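Local coordinates for B-agarase (Agarivorans gilvus, PDB 5Z6P), which probably hydrolyses the beta-linked galactose backbone of agarose, as a beta-agarase of glycoside hydrolase family 50, at residues Leu472-Asp477 / Ala535-Ala540. Sequence-based numbering, arbitrary orientation.
Sequences LPDPFD and ACPTKA
Two donors grip Asp474 OD1: Thr538 OG1 at 2.6 Å across the contact and Phe476 N within its own loop. The second bond, 3.1 Å from Phe476 N to Asp474 OD1, makes an Asx turn, overlapping a type I beta turn from Asp474 to Asp477 whose backbone closes with Asp477 N on Asp474 O. The donors reach OD1 from opposite faces of the carboxylate: the threonine hydroxyl stands well above the plane, while the amide comes in on the anti side, 22° out of it. Asp474 OD2 spends its syn lone pair on Thr538 N at 2.9 Å, a nearly straight bond (163°) to the first turn of helix 537-550. With CG anti to the backbone N (chi1 -170°), the carboxylate reaches that helix start, where the positive end of the helix dipole would probably suit its negative charge. Both its oxygens hold Thr538, one by the hydroxyl and one by the backbone N, which fixes its rotation. Cys536, the N-cap residue of that helix, takes Lys539 N on its SG. Pro537, which has no N-H to offer, presents CD to Asp474 OD2 at 3.2 Å. Phe476 CB rests on Pro537 CB at 3.6 Å. Phe594 of helix 581-609 touches both Pro475 and Thr538, and Asp477, the N-cap residue of helix 478-495, turns its carboxylate to Asp460 N and Arg479. The contact thus ties the turn leading from strand 472-473 into helix 478-495 to the N-terminus of helix 537-550. Beside the hydroxyl bond, the Phe476 ring offers its edge, with CD2 3.5 Å from Thr538 OG1.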
loop_
_atom_site.group_PDB
_atom_site.type_symbol
_atom_site.label_atom_id
_atom_site.label_comp_id
_atom_site.label_asym_id
_atom_site.label_seq_id
_atom_site.Cartn_x
_atom_site.Cartn_y
_atom_site.Cartn_z
ATOM N N LEU A 472 -8.435 -16.940 4.774
ATOM C CA LEU A 472 -7.931 -16.629 6.107
ATOM C C LEU A 472 -7.866 -17.913 6.926
ATOM O O LEU A 472 -8.544 -18.877 6.618
ATOM C CB LEU A 472 -8.825 -15.593 6.807
ATOM C CG LEU A 472 -8.874 -14.166 6.258
ATOM C CD1 LEU A 472 -9.821 -14.037 5.107
ATOM C CD2 LEU A 472 -9.252 -13.200 7.352
ATOM N N PRO A 473 -7.050 -17.927 7.974
ATOM C CA PRO A 473 -7.026 -19.181 8.727
ATOM C C PRO A 473 -8.322 -19.415 9.515
ATOM O O PRO A 473 -9.011 -18.459 9.847
ATOM C CB PRO A 473 -5.832 -19.001 9.663
ATOM C CG PRO A 473 -5.635 -17.529 9.757
ATOM C CD PRO A 473 -6.019 -16.978 8.424
ATOM N N ASP A 474 -8.654 -20.681 9.761
ATOM C CA ASP A 474 -9.730 -21.038 10.692
ATOM C C ASP A 474 -9.098 -21.204 12.063
ATOM O O ASP A 474 -8.463 -22.201 12.309
ATOM C CB ASP A 474 -10.426 -22.335 10.240
ATOM C CG ASP A 474 -11.698 -22.630 11.023
ATOM O OD1 ASP A 474 -11.783 -22.258 12.199
ATOM O OD2 ASP A 474 -12.615 -23.246 10.445
ATOM N N PRO A 475 -9.257 -20.208 12.951
ATOM C CA PRO A 475 -8.596 -20.234 14.256
ATOM C C PRO A 475 -9.172 -21.273 15.207
ATOM O O PRO A 475 -8.624 -21.420 16.273
ATOM C CB PRO A 475 -8.843 -18.817 14.807
ATOM C CG PRO A 475 -10.073 -18.384 14.189
ATOM C CD PRO A 475 -10.144 -19.043 12.814
ATOM N N PHE A 476 -10.239 -21.972 14.831
ATOM C CA PHE A 476 -10.767 -23.041 15.672
ATOM C C PHE A 476 -10.205 -24.404 15.271
ATOM O O PHE A 476 -10.527 -25.417 15.869
ATOM C CB PHE A 476 -12.288 -23.050 15.639
ATOM C CG PHE A 476 -12.908 -21.809 16.243
ATOM C CD1 PHE A 476 -13.033 -21.684 17.620
ATOM C CD2 PHE A 476 -13.343 -20.771 15.434
ATOM C CE1 PHE A 476 -13.598 -20.540 18.187
ATOM C CE2 PHE A 476 -13.913 -19.623 15.988
ATOM C CZ PHE A 476 -14.033 -19.507 17.368
ATOM N N ASP A 477 -9.340 -24.415 14.267
ATOM C CA ASP A 477 -8.576 -25.619 13.966
ATOM C C ASP A 477 -7.350 -25.636 14.869
ATOM O O ASP A 477 -6.527 -24.722 14.829
ATOM C CB ASP A 477 -8.180 -25.659 12.485
ATOM C CG ASP A 477 -7.293 -26.864 12.112
ATOM O OD1 ASP A 477 -6.800 -27.625 12.977
ATOM O OD2 ASP A 477 -7.087 -27.034 10.901
ATOM N N ALA A 535 -16.307 -30.404 8.228
ATOM C CA ALA A 535 -14.889 -30.121 8.038
ATOM C C ALA A 535 -14.569 -28.629 8.156
ATOM O O ALA A 535 -13.546 -28.172 7.684
ATOM C CB ALA A 535 -14.421 -30.647 6.682
ATOM N N CYS A 536 -15.451 -27.877 8.793
ATOM C CA CYS A 536 -15.234 -26.457 8.987
ATOM C C CYS A 536 -15.524 -26.066 10.435
ATOM O O CYS A 536 -16.671 -25.856 10.787
ATOM C CB CYS A 536 -16.115 -25.648 8.032
ATOM S SG CYS A 536 -15.830 -23.922 8.074
ATOM N N PRO A 537 -14.478 -25.989 11.269
ATOM C CA PRO A 537 -14.629 -25.639 12.684
ATOM C C PRO A 537 -15.318 -24.285 12.906
ATOM O O PRO A 537 -16.140 -24.193 13.800
ATOM C CB PRO A 537 -13.177 -25.607 13.198
ATOM C CG PRO A 537 -12.418 -26.461 12.250
ATOM C CD PRO A 537 -13.094 -26.348 10.928
ATOM N N THR A 538 -14.979 -23.253 12.133
ATOM C CA THR A 538 -15.645 -21.963 12.301
ATOM C C THR A 538 -17.167 -22.050 12.021
ATOM O O THR A 538 -17.960 -21.445 12.728
ATOM C CB THR A 538 -14.984 -20.861 11.402
ATOM O OG1 THR A 538 -13.709 -20.501 11.949
ATOM C CG2 THR A 538 -15.839 -19.618 11.345
ATOM N N LYS A 539 -17.568 -22.800 10.994
ATOM C CA LYS A 539 -18.988 -23.021 10.731
ATOM C C LYS A 539 -19.685 -23.650 11.945
ATOM O O LYS A 539 -20.782 -23.234 12.309
ATOM C CB LYS A 539 -19.189 -23.908 9.491
ATOM C CG LYS A 539 -20.638 -24.280 9.219
ATOM C CD LYS A 539 -21.506 -23.060 9.080
ATOM C CE LYS A 539 -22.973 -23.408 8.939
ATOM N NZ LYS A 539 -23.314 -24.012 7.614
ATOM N N ALA A 540 -19.047 -24.646 12.565
ATOM C CA ALA A 540 -19.600 -25.250 13.788
ATOM C C ALA A 540 -19.826 -24.189 14.867
ATOM O O ALA A 540 -20.877 -24.155 15.519
ATOM C CB ALA A 540 -18.696 -26.332 14.307
#